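Local coordinates for protein FAD dependent oxidoreductase (Chelativorans sp. BNC1, PDB 6PXS) that probably catalyses the FAD-dependent oxidation of iminodiacetate, as a member of the DadA family of flavoprotein oxidoreductases, at residues G118-L123 / E140-P145; P134-L139 / L288-G293; L230-V235 / S257-G262; G325-N330 / H345-V350. All coordinates share one frame; numbering follows the deposited sequence.

Contact 1 (G118-L123 / E140-P145); sequences GTVRRL and EAIHIP
R121-L123 and A141-I144 pair as antiparallel strands at the margin of a mixed sheet, where 121-123 is the outermost strand within the chain. R121 and H143 are a hydrogen-bonded pair: R121 N gives to H143 O at 3.2 Å, and H143 N answers to R121 O at 2.9 Å. L123 N continues the ladder to A141 O at 2.9 Å; R122 and I142 are a non-hydrogen-bonded pair. On the face shared by L123 and H143, L123 CD1 rests against H143 CB at 3.5 Å, the stem of the histidine. Before the strand, V120 CG1 meets I142 CG2 at 3.5 Å; both methyls stand anti to their backbone N (V120 chi1 179°), which brings them together. Helix 97-111 lies over this side, I111 on V120. The R122 chain, extended from CG to NE, passes toward E140, where R122 NH2 and E140 OE1 make a long salt bridge of 3.7 Å, the guanidinium and carboxylate planes 56° apart. R122 NH1 makes salt bridges with D101, its strongest partner, and E104 of that helix. Backbone bonds thus fix the edge strand, while D101 and E104, with E140 farther off, probably balance the R122 charge and tie strand to helix.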
loop_
_atom_site.group_PDB
_atom_site.type_symbol
_atom_site.label_atom_id
_atom_site.label_comp_id
_atom_site.label_asym_id
_atom_site.label_seq_id
_atom_site.Cartn_x
_atom_site.Cartn_y
_atom_site.Cartn_z
ATOM N N GLY A 118 15.459 26.063 27.546
ATOM C CA GLY A 118 14.560 26.306 28.653
ATOM C C GLY A 118 15.201 25.936 29.980
ATOM O O GLY A 118 16.418 25.772 30.099
ATOM N N THR A 119 14.352 25.801 30.993
ATOM C CA THR A 119 14.803 25.476 32.343
ATOM C C THR A 119 14.795 23.959 32.499
ATOM O O THR A 119 13.735 23.341 32.632
ATOM C CB THR A 119 13.921 26.148 33.391
ATOM O OG1 THR A 119 12.578 25.661 33.278
ATOM C CG2 THR A 119 13.928 27.659 33.203
ATOM N N VAL A 120 15.984 23.355 32.476
ATOM C CA VAL A 120 16.094 21.922 32.704
ATOM C C VAL A 120 15.707 21.616 34.143
ATOM O O VAL A 120 16.124 22.306 35.083
ATOM C CB VAL A 120 17.517 21.431 32.390
ATOM C CG1 VAL A 120 17.637 19.937 32.658
ATOM C CG2 VAL A 120 17.880 21.749 30.945
ATOM N N ARG A 121 14.903 20.573 34.323
ATOM C CA ARG A 121 14.338 20.254 35.628
ATOM C C ARG A 121 14.253 18.743 35.754
ATOM O O ARG A 121 13.657 18.084 34.898
ATOM C CB ARG A 121 12.959 20.899 35.785
ATOM C CG ARG A 121 12.231 20.567 37.074
ATOM C CD ARG A 121 11.017 21.471 37.239
ATOM N NE ARG A 121 10.182 21.484 36.038
ATOM C CZ ARG A 121 9.267 22.410 35.766
ATOM N NH1 ARG A 121 9.060 23.419 36.602
ATOM N NH2 ARG A 121 8.559 22.332 34.646
ATOM N N ARG A 122 14.857 18.196 36.805
ATOM C CA ARG A 122 14.834 16.757 37.014
ATOM C C ARG A 122 13.516 16.355 37.662
ATOM O O ARG A 122 13.139 16.887 38.711
ATOM C CB ARG A 122 16.008 16.313 37.882
ATOM C CG ARG A 122 16.118 14.806 37.997
ATOM C CD ARG A 122 17.428 14.384 38.630
ATOM N NE ARG A 122 17.680 12.959 38.443
ATOM C CZ ARG A 122 18.791 12.339 38.827
ATOM N NH1 ARG A 122 19.763 13.014 39.426
ATOM N NH2 ARG A 122 18.929 11.039 38.611
ATOM N N LEU A 123 12.820 15.418 37.032
ATOM C CA LEU A 123 11.507 14.980 37.473
ATOM C C LEU A 123 11.616 13.707 38.302
ATOM O O LEU A 123 12.532 12.900 38.125
ATOM C CB LEU A 123 10.589 14.741 36.273
ATOM C CG LEU A 123 9.858 15.969 35.729
ATOM C CD1 LEU A 123 10.827 17.114 35.474
ATOM C CD2 LEU A 123 9.098 15.614 34.459
ATOM N N GLU A 140 12.195 7.840 36.374
ATOM C CA GLU A 140 12.727 9.183 36.533
ATOM C C GLU A 140 13.174 9.711 35.173
ATOM O O GLU A 140 13.470 8.945 34.250
ATOM C CB GLU A 140 13.905 9.195 37.510
ATOM C CG GLU A 140 13.621 8.550 38.856
ATOM C CD GLU A 140 14.849 8.510 39.750
ATOM O OE1 GLU A 140 15.797 9.280 39.495
ATOM O OE2 GLU A 140 14.867 7.703 40.703
ATOM N N ALA A 141 13.223 11.034 35.051
ATOM C CA ALA A 141 13.547 11.641 33.769
ATOM C C ALA A 141 14.084 13.046 33.989
ATOM O O ALA A 141 14.012 13.603 35.087
ATOM C CB ALA A 141 12.323 11.669 32.847
ATOM N N ILE A 142 14.628 13.609 32.913
ATOM C CA ILE A 142 15.110 14.983 32.876
ATOM C C ILE A 142 14.290 15.725 31.833
ATOM O O ILE A 142 14.217 15.295 30.675
ATOM C CB ILE A 142 16.613 15.050 32.546
ATOM C CG1 ILE A 142 17.417 14.274 33.591
ATOM C CG2 ILE A 142 17.077 16.502 32.476
ATOM C CD1 ILE A 142 18.867 14.067 33.217
ATOM N N HIS A 143 13.676 16.830 32.239
ATOM C CA HIS A 143 12.761 17.575 31.385
ATOM C C HIS A 143 13.508 18.725 30.720
ATOM O O HIS A 143 14.086 19.574 31.406
ATOM C CB HIS A 143 11.578 18.098 32.198
ATOM C CG HIS A 143 10.503 18.721 31.365
ATOM N ND1 HIS A 143 10.358 20.085 31.233
ATOM C CD2 HIS A 143 9.518 18.164 30.620
ATOM C CE1 HIS A 143 9.331 20.342 30.444
ATOM N NE2 HIS A 143 8.804 19.194 30.058
ATOM N N ILE A 144 13.493 18.745 29.391
ATOM C CA ILE A 144 14.101 19.820 28.608
ATOM C C ILE A 144 12.991 20.521 27.833
ATOM O O ILE A 144 12.646 20.083 26.726
ATOM C CB ILE A 144 15.180 19.285 27.652
ATOM C CG1 ILE A 144 16.233 18.484 28.422
ATOM C CG2 ILE A 144 15.841 20.437 26.904
ATOM C CD1 ILE A 144 17.293 17.860 27.535
ATOM N N PRO A 145 12.409 21.602 28.358
ATOM C CA PRO A 145 11.274 22.230 27.661
ATOM C C PRO A 145 11.585 22.654 26.236
ATOM O O PRO A 145 10.652 22.820 25.440
ATOM C CB PRO A 145 10.942 23.442 28.544
ATOM C CG PRO A 145 11.521 23.120 29.882
ATOM C CD PRO A 145 12.739 22.293 29.616
#

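Contact 2 (P134-L139 / L288-G293); sequences PLRDDL and LGIAPG
P134 and L135 pack closely against the end of helix 277-290 and the short 3-10 segment that begins at P292, while R136 spans the more open flank. On the tight side P134 O takes a bond from G293 N at 3.0 Å, and P134 CB lies 3.5 Å from G293 CA. L135 CD2 turns back to A291 CB at 4.1 Å, and R136 N makes a weak bond to I290 O. Toward solvent, beside the exposed G289, P292 and D138, R136 lays its CG on P292 CD at 3.5 Å. A bend at chi3 (-46°) then swings the guanidinium to G289 O, which R136 NH1 reaches at 3.1 Å, within the guanidinium plane but above that of the carbonyl. The other side of the group goes to D138: R136 NE meets the syn lone pair of D138 OD1 at 2.9 Å, while L139 CG covers one face. A leucine in place of R136 is likely to leave G289 O without this donor and D138 without its charged mate. Inward, L135 lies among A128 of helix 127-131, L91 of strand 90-93 and M251 of strand 251-254, the last also touching A291.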
loop_
_atom_site.group_PDB
_atom_site.type_symbol
_atom_site.label_atom_id
_atom_site.label_comp_id
_atom_site.label_asym_id
_atom_site.label_seq_id
_atom_site.Cartn_x
_atom_site.Cartn_y
_atom_site.Cartn_z
ATOM N N PRO A 134 1.674 6.847 28.213
ATOM C CA PRO A 134 2.034 5.429 28.027
ATOM C C PRO A 134 3.334 5.013 28.707
ATOM O O PRO A 134 3.619 3.809 28.750
ATOM C CB PRO A 134 2.127 5.277 26.501
ATOM C CG PRO A 134 2.240 6.645 25.969
ATOM C CD PRO A 134 1.503 7.529 26.917
ATOM N N LEU A 135 4.119 5.945 29.242
ATOM C CA LEU A 135 5.353 5.579 29.924
ATOM C C LEU A 135 5.057 4.835 31.224
ATOM O O LEU A 135 3.938 4.851 31.746
ATOM C CB LEU A 135 6.194 6.820 30.229
ATOM C CG LEU A 135 6.908 7.498 29.059
ATOM C CD1 LEU A 135 7.662 8.724 29.548
ATOM C CD2 LEU A 135 7.857 6.538 28.359
ATOM N N ARG A 136 6.087 4.173 31.749
ATOM C CA ARG A 136 5.971 3.525 33.046
ATOM C C ARG A 136 5.954 4.569 34.158
ATOM O O ARG A 136 6.597 5.619 34.066
ATOM C CB ARG A 136 7.129 2.550 33.272
ATOM C CG ARG A 136 7.347 1.543 32.154
ATOM C CD ARG A 136 8.121 0.325 32.653
ATOM N NE ARG A 136 9.280 0.693 33.465
ATOM C CZ ARG A 136 10.520 0.844 33.000
ATOM N NH1 ARG A 136 10.792 0.660 31.714
ATOM N NH2 ARG A 136 11.495 1.182 33.833
ATOM N N ASP A 137 5.212 4.270 35.224
ATOM C CA ASP A 137 5.096 5.204 36.336
ATOM C C ASP A 137 6.344 5.249 37.210
ATOM O O ASP A 137 6.444 6.135 38.065
ATOM C CB ASP A 137 3.881 4.847 37.198
ATOM C CG ASP A 137 3.927 3.418 37.715
ATOM O OD1 ASP A 137 4.872 3.077 38.458
ATOM O OD2 ASP A 137 3.010 2.637 37.384
ATOM N N ASP A 138 7.292 4.333 37.019
ATOM C CA ASP A 138 8.470 4.239 37.870
ATOM C C ASP A 138 9.699 4.898 37.257
ATOM O O ASP A 138 10.809 4.701 37.762
ATOM C CB ASP A 138 8.781 2.773 38.175
ATOM C CG ASP A 138 9.270 2.018 36.955
ATOM O OD1 ASP A 138 8.579 2.057 35.916
ATOM O OD2 ASP A 138 10.350 1.396 37.032
ATOM N N LEU A 139 9.533 5.675 36.193
ATOM C CA LEU A 139 10.658 6.215 35.440
ATOM C C LEU A 139 10.967 7.632 35.906
ATOM O O LEU A 139 10.102 8.513 35.848
ATOM C CB LEU A 139 10.356 6.202 33.941
ATOM C CG LEU A 139 10.352 4.825 33.275
ATOM C CD1 LEU A 139 9.735 4.901 31.888
ATOM C CD2 LEU A 139 11.761 4.263 33.196
ATOM N N LEU A 288 7.846 -0.507 23.621
ATOM C CA LEU A 288 6.987 -1.052 24.665
ATOM C C LEU A 288 7.742 -1.303 25.962
ATOM O O LEU A 288 7.112 -1.389 27.022
ATOM C CB LEU A 288 6.338 -2.348 24.181
ATOM C CG LEU A 288 5.377 -2.200 22.998
ATOM C CD1 LEU A 288 4.924 -3.562 22.508
ATOM C CD2 LEU A 288 4.179 -1.346 23.375
ATOM N N GLY A 289 9.068 -1.425 25.905
ATOM C CA GLY A 289 9.833 -1.572 27.132
ATOM C C GLY A 289 9.638 -0.398 28.070
ATOM O O GLY A 289 9.330 -0.572 29.252
ATOM N N ILE A 290 9.805 0.824 27.550
ATOM C CA ILE A 290 9.648 2.025 28.364
ATOM C C ILE A 290 8.245 2.614 28.296
ATOM O O ILE A 290 7.935 3.536 29.067
ATOM C CB ILE A 290 10.660 3.112 27.948
ATOM C CG1 ILE A 290 10.428 3.543 26.495
ATOM C CG2 ILE A 290 12.082 2.601 28.128
ATOM C CD1 ILE A 290 11.199 4.787 26.095
ATOM N N ALA A 291 7.388 2.120 27.405
ATOM C CA ALA A 291 6.049 2.678 27.205
ATOM C C ALA A 291 5.057 1.547 26.982
ATOM O O ALA A 291 4.580 1.324 25.864
ATOM C CB ALA A 291 6.040 3.657 26.030
ATOM N N PRO A 292 4.714 0.811 28.041
ATOM C CA PRO A 292 3.716 -0.261 27.893
ATOM C C PRO A 292 2.362 0.232 27.408
ATOM O O PRO A 292 1.569 -0.574 26.906
ATOM C CB PRO A 292 3.623 -0.855 29.306
ATOM C CG PRO A 292 4.893 -0.449 29.984
ATOM C CD PRO A 292 5.250 0.884 29.411
ATOM N N GLY A 293 2.070 1.527 27.540
ATOM C CA GLY A 293 0.792 2.045 27.085
ATOM C C GLY A 293 0.598 1.954 25.588
ATOM O O GLY A 293 -0.539 2.028 25.112
#

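Contact 3 (L230-V235 / S257-G262); sequences LHLPGV and SRVVVG
L230 and H231, at the end of strand 220-231, pair antiparallel with V259 and R258. L230 N bonds V259 O at 2.6 Å, with V259 N returning to L230 O. One step on, L232 N meets S257 O almost straight (2.8 Å, 173° at the hydrogen). H231 can be followed outward over the same serine. H231 CB starts 4.2 Å from S257 O. H231 CG, anti to the backbone N (chi1 179°), is 4.0 Å from S257 O, and H231 ND1 comes to 3.3 Å from S257 O, obliquely to the ring. At the tip, H231 CE1 reaches S257 CB at 3.9 Å, while P233 N sits over one ring face, offset toward the rim. With an alanine here, S257 CB would probably face a gap and P233 would lose the ring beneath it. On the other face of the sheet, L232 CD2 touches V259 CG2 and L230 CD1 touches V261 CG2, an apolar row that L294 also joins. S257 OG gives its proton to V235 O at 2.6 Å, tying the strand start to the far end of the type II turn L232-V235. One serine therefore serves both sheet and turn: its carbonyl extends the backbone ladder, and its hydroxyl, held by the V235 carbonyl and by R161 NE of a neighbouring subunit, links this part of the sheet and its turn to that subunit.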
loop_
_atom_site.group_PDB
_atom_site.type_symbol
_atom_site.label_atom_id
_atom_site.label_comp_id
_atom_site.label_asym_id
_atom_site.label_seq_id
_atom_site.Cartn_x
_atom_site.Cartn_y
_atom_site.Cartn_z
ATOM N N LEU A 230 2.865 4.573 14.958
ATOM C CA LEU A 230 1.729 4.049 15.701
ATOM C C LEU A 230 0.578 5.044 15.676
ATOM O O LEU A 230 0.749 6.220 15.348
ATOM C CB LEU A 230 2.116 3.746 17.151
ATOM C CG LEU A 230 3.341 2.852 17.342
ATOM C CD1 LEU A 230 3.626 2.678 18.821
ATOM C CD2 LEU A 230 3.146 1.504 16.676
ATOM N N HIS A 231 -0.605 4.555 16.041
ATOM C CA HIS A 231 -1.815 5.364 16.056
ATOM C C HIS A 231 -2.604 5.050 17.316
ATOM O O HIS A 231 -2.893 3.883 17.595
ATOM C CB HIS A 231 -2.664 5.098 14.808
ATOM C CG HIS A 231 -3.937 5.884 14.759
ATOM N ND1 HIS A 231 -3.961 7.261 14.705
ATOM C CD2 HIS A 231 -5.231 5.484 14.749
ATOM C CE1 HIS A 231 -5.215 7.676 14.665
ATOM N NE2 HIS A 231 -6.005 6.618 14.693
ATOM N N LEU A 232 -2.946 6.093 18.077
ATOM C CA LEU A 232 -3.708 5.968 19.318
ATOM C C LEU A 232 -5.118 6.501 19.087
ATOM O O LEU A 232 -5.398 7.671 19.386
ATOM C CB LEU A 232 -3.024 6.729 20.456
ATOM C CG LEU A 232 -1.774 6.108 21.087
ATOM C CD1 LEU A 232 -2.107 4.767 21.725
ATOM C CD2 LEU A 232 -0.655 5.962 20.067
ATOM N N PRO A 233 -6.053 5.679 18.575
ATOM C CA PRO A 233 -7.364 6.213 18.171
ATOM C C PRO A 233 -8.062 7.014 19.260
ATOM O O PRO A 233 -8.356 6.496 20.342
ATOM C CB PRO A 233 -8.162 4.952 17.808
ATOM C CG PRO A 233 -7.437 3.825 18.455
ATOM C CD PRO A 233 -5.996 4.215 18.444
ATOM N N GLY A 234 -8.325 8.288 18.974
ATOM C CA GLY A 234 -9.055 9.131 19.899
ATOM C C GLY A 234 -8.245 9.650 21.063
ATOM O O GLY A 234 -8.794 9.832 22.154
ATOM N N VAL A 235 -6.955 9.907 20.864
ATOM C CA VAL A 235 -6.056 10.343 21.926
ATOM C C VAL A 235 -5.399 11.645 21.499
ATOM O O VAL A 235 -4.801 11.720 20.419
ATOM C CB VAL A 235 -4.995 9.272 22.238
ATOM C CG1 VAL A 235 -4.041 9.760 23.317
ATOM C CG2 VAL A 235 -5.670 7.975 22.652
ATOM N N SER A 257 -2.852 11.992 16.711
ATOM C CA SER A 257 -2.878 10.772 17.518
ATOM C C SER A 257 -1.841 9.760 17.036
ATOM O O SER A 257 -2.055 8.547 17.100
ATOM C CB SER A 257 -4.275 10.146 17.513
ATOM O OG SER A 257 -5.261 11.078 17.925
ATOM N N ARG A 258 -0.705 10.255 16.555
ATOM C CA ARG A 258 0.335 9.423 15.971
ATOM C C ARG A 258 1.573 9.438 16.858
ATOM O O ARG A 258 1.979 10.494 17.352
ATOM C CB ARG A 258 0.690 9.911 14.564
ATOM C CG ARG A 258 1.551 8.946 13.767
ATOM C CD ARG A 258 1.668 9.377 12.312
ATOM N NE ARG A 258 2.343 10.665 12.174
ATOM C CZ ARG A 258 2.589 11.262 11.010
ATOM N NH1 ARG A 258 2.218 10.689 9.872
ATOM N NH2 ARG A 258 3.210 12.434 10.985
ATOM N N VAL A 259 2.163 8.263 17.058
ATOM C CA VAL A 259 3.389 8.111 17.832
ATOM C C VAL A 259 4.394 7.342 16.987
ATOM O O VAL A 259 4.066 6.285 16.437
ATOM C CB VAL A 259 3.140 7.386 19.169
ATOM C CG1 VAL A 259 4.446 7.187 19.919
ATOM C CG2 VAL A 259 2.152 8.168 20.019
ATOM N N VAL A 260 5.610 7.872 16.886
ATOM C CA VAL A 260 6.697 7.253 16.137
ATOM C C VAL A 260 7.728 6.738 17.129
ATOM O O VAL A 260 7.972 7.371 18.163
ATOM C CB VAL A 260 7.330 8.252 15.148
ATOM C CG1 VAL A 260 8.373 7.564 14.287
ATOM C CG2 VAL A 260 6.252 8.899 14.286
ATOM N N VAL A 261 8.334 5.593 16.817
ATOM C CA VAL A 261 9.242 4.921 17.739
ATOM C C VAL A 261 10.620 4.791 17.103
ATOM O O VAL A 261 10.758 4.661 15.882
ATOM C CB VAL A 261 8.698 3.539 18.158
ATOM C CG1 VAL A 261 9.567 2.931 19.248
ATOM C CG2 VAL A 261 7.262 3.663 18.633
ATOM N N GLY A 262 11.645 4.807 17.959
ATOM C CA GLY A 262 13.037 4.855 17.551
ATOM C C GLY A 262 13.411 3.887 16.450
ATOM O O GLY A 262 12.782 2.838 16.293
#

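Contact 4 (G325-N330 / H345-V350); sequences GLTIGN and HLLAGV
The strand-turn-helix unit formed by strand 326-330 and helix 336-352 closes here, with T327 and G329 facing L347 and V350. The local helix axis runs almost antiparallel to the strand, 172° between their directions, with a closest approach of 9.6 Å. L347 carries most of the contact and divides its two methyls between successive parts of the strand. L347 CD1 lies over G329 CA at 4.1 Å, a position where the strand offers backbone alone. L347 CD2 comes to 3.8 Å from I328 O and to 4.0 Å from T327 CG2. The leucine and threonine side chains point in opposing directions and slide past one another, meeting along their flanks. T327 turns CG2 anti to its own N, and this methyl faces the helix. One turn further along the helix, V350 CG1 meets the same methyl at 4.0 Å, so that T327 CG2 touches two helix residues. The meeting is wholly apolar on the helix side, and its touching residues are mostly buried. I328 points away from the helix, and its side chain touches H218 and L211. In the sheet, strand 198-201 bonds to the backbone of T327 and G329, while L347 also touches L11 of helix 10-20, an FAD-binding residue. G331 and G333 in the turn and G336 at the helix start resemble a GxGxxG pattern; G333 and G336 bind FAD. A parallel strand covered by the helix that follows it is consistent with the C-terminal strand-helix unit of a Rossmann-type FAD domain.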
loop_
_atom_site.group_PDB
_atom_site.type_symbol
_atom_site.label_atom_id
_atom_site.label_comp_id
_atom_site.label_asym_id
_atom_site.label_seq_id
_atom_site.Cartn_x
_atom_site.Cartn_y
_atom_site.Cartn_z
ATOM N N GLY A 325 33.546 24.714 -9.924
ATOM C CA GLY A 325 32.121 24.626 -10.168
ATOM C C GLY A 325 31.447 23.423 -9.547
ATOM O O GLY A 325 30.464 22.920 -10.101
ATOM N N LEU A 326 31.949 22.945 -8.410
ATOM C CA LEU A 326 31.371 21.794 -7.734
ATOM C C LEU A 326 31.335 22.050 -6.236
ATOM O O LEU A 326 32.299 22.560 -5.659
ATOM C CB LEU A 326 32.166 20.513 -8.024
ATOM C CG LEU A 326 31.654 19.236 -7.349
ATOM C CD1 LEU A 326 30.208 18.965 -7.733
ATOM C CD2 LEU A 326 32.534 18.047 -7.709
ATOM N N THR A 327 30.214 21.691 -5.616
ATOM C CA THR A 327 30.024 21.833 -4.180
ATOM C C THR A 327 29.265 20.615 -3.677
ATOM O O THR A 327 28.298 20.176 -4.304
ATOM C CB THR A 327 29.258 23.119 -3.843
ATOM O OG1 THR A 327 29.918 24.241 -4.443
ATOM C CG2 THR A 327 29.182 23.325 -2.340
ATOM N N ILE A 328 29.708 20.068 -2.548
ATOM C CA ILE A 328 29.167 18.825 -2.015
ATOM C C ILE A 328 28.599 19.082 -0.629
ATOM O O ILE A 328 29.219 19.768 0.191
ATOM C CB ILE A 328 30.237 17.715 -1.963
ATOM C CG1 ILE A 328 30.777 17.440 -3.366
ATOM C CG2 ILE A 328 29.661 16.439 -1.354
ATOM C CD1 ILE A 328 31.886 16.410 -3.403
ATOM N N GLY A 329 27.416 18.530 -0.377
ATOM C CA GLY A 329 26.854 18.484 0.955
ATOM C C GLY A 329 26.295 17.107 1.246
ATOM O O GLY A 329 25.368 16.655 0.568
ATOM N N ASN A 330 26.848 16.427 2.241
ATOM C CA ASN A 330 26.450 15.057 2.547
ATOM C C ASN A 330 27.046 14.685 3.900
ATOM O O ASN A 330 27.785 15.462 4.511
ATOM C CB ASN A 330 26.900 14.095 1.444
ATOM C CG ASN A 330 26.110 12.807 1.439
ATOM O OD1 ASN A 330 25.109 12.681 2.145
ATOM N ND2 ASN A 330 26.548 11.843 0.636
ATOM N N HIS A 345 21.722 26.567 4.292
ATOM C CA HIS A 345 22.084 27.980 4.304
ATOM C C HIS A 345 23.585 28.175 4.123
ATOM O O HIS A 345 24.014 29.165 3.518
ATOM C CB HIS A 345 21.618 28.621 5.611
ATOM C CG HIS A 345 22.072 30.036 5.787
ATOM N ND1 HIS A 345 21.678 31.054 4.946
ATOM C CD2 HIS A 345 22.885 30.602 6.710
ATOM C CE1 HIS A 345 22.229 32.187 5.343
ATOM N NE2 HIS A 345 22.965 31.940 6.411
ATOM N N LEU A 346 24.395 27.251 4.641
ATOM C CA LEU A 346 25.838 27.335 4.445
ATOM C C LEU A 346 26.209 27.067 2.992
ATOM O O LEU A 346 26.993 27.812 2.392
ATOM C CB LEU A 346 26.546 26.347 5.371
ATOM C CG LEU A 346 26.926 26.852 6.764
ATOM C CD1 LEU A 346 25.835 27.723 7.360
ATOM C CD2 LEU A 346 27.219 25.672 7.679
ATOM N N LEU A 347 25.655 26.001 2.409
ATOM C CA LEU A 347 25.951 25.685 1.016
ATOM C C LEU A 347 25.591 26.849 0.102
ATOM O O LEU A 347 26.337 27.169 -0.833
ATOM C CB LEU A 347 25.203 24.420 0.597
ATOM C CG LEU A 347 25.629 23.138 1.317
ATOM C CD1 LEU A 347 24.710 21.986 0.946
ATOM C CD2 LEU A 347 27.075 22.792 0.996
ATOM N N ALA A 348 24.453 27.497 0.356
ATOM C CA ALA A 348 24.063 28.650 -0.445
ATOM C C ALA A 348 25.165 29.702 -0.459
ATOM O O ALA A 348 25.606 30.146 -1.525
ATOM C CB ALA A 348 22.760 29.244 0.095
ATOM N N GLY A 349 25.628 30.110 0.724
ATOM C CA GLY A 349 26.682 31.107 0.786
ATOM C C GLY A 349 27.944 30.667 0.068
ATOM O O GLY A 349 28.600 31.467 -0.602
ATOM N N VAL A 350 28.294 29.386 0.190
ATOM C CA VAL A 350 29.515 28.881 -0.438
ATOM C C VAL A 350 29.469 29.110 -1.942
ATOM O O VAL A 350 30.340 29.774 -2.518
ATOM C CB VAL A 350 29.711 27.391 -0.107
ATOM C CG1 VAL A 350 30.776 26.780 -1.005
ATOM C CG2 VAL A 350 30.083 27.221 1.353
#

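In the fold
Contact 4 is the buried one, in the Rossmann-type sheet and on the opposite side of the chain's centre from contacts 1, 2 and 3, which are partly buried. Its chemistry is apolar side chain on strand, whereas contacts 1 and 3 are antiparallel strand pairs in two different sheets, built on backbone bonds. Contact 2 joins irregular backbone to a helix end, with an arginine doing much of the polar work. Segments 134-139 and 140-145 adjoin in sequence, so contacts 1 and 2 share one run of chain. Contact 3 is nested in the loop closed by contact 2, their nearest atoms about 5 Å apart; it hydrogen-bonds another subunit, while contact 2 packs on one through L288.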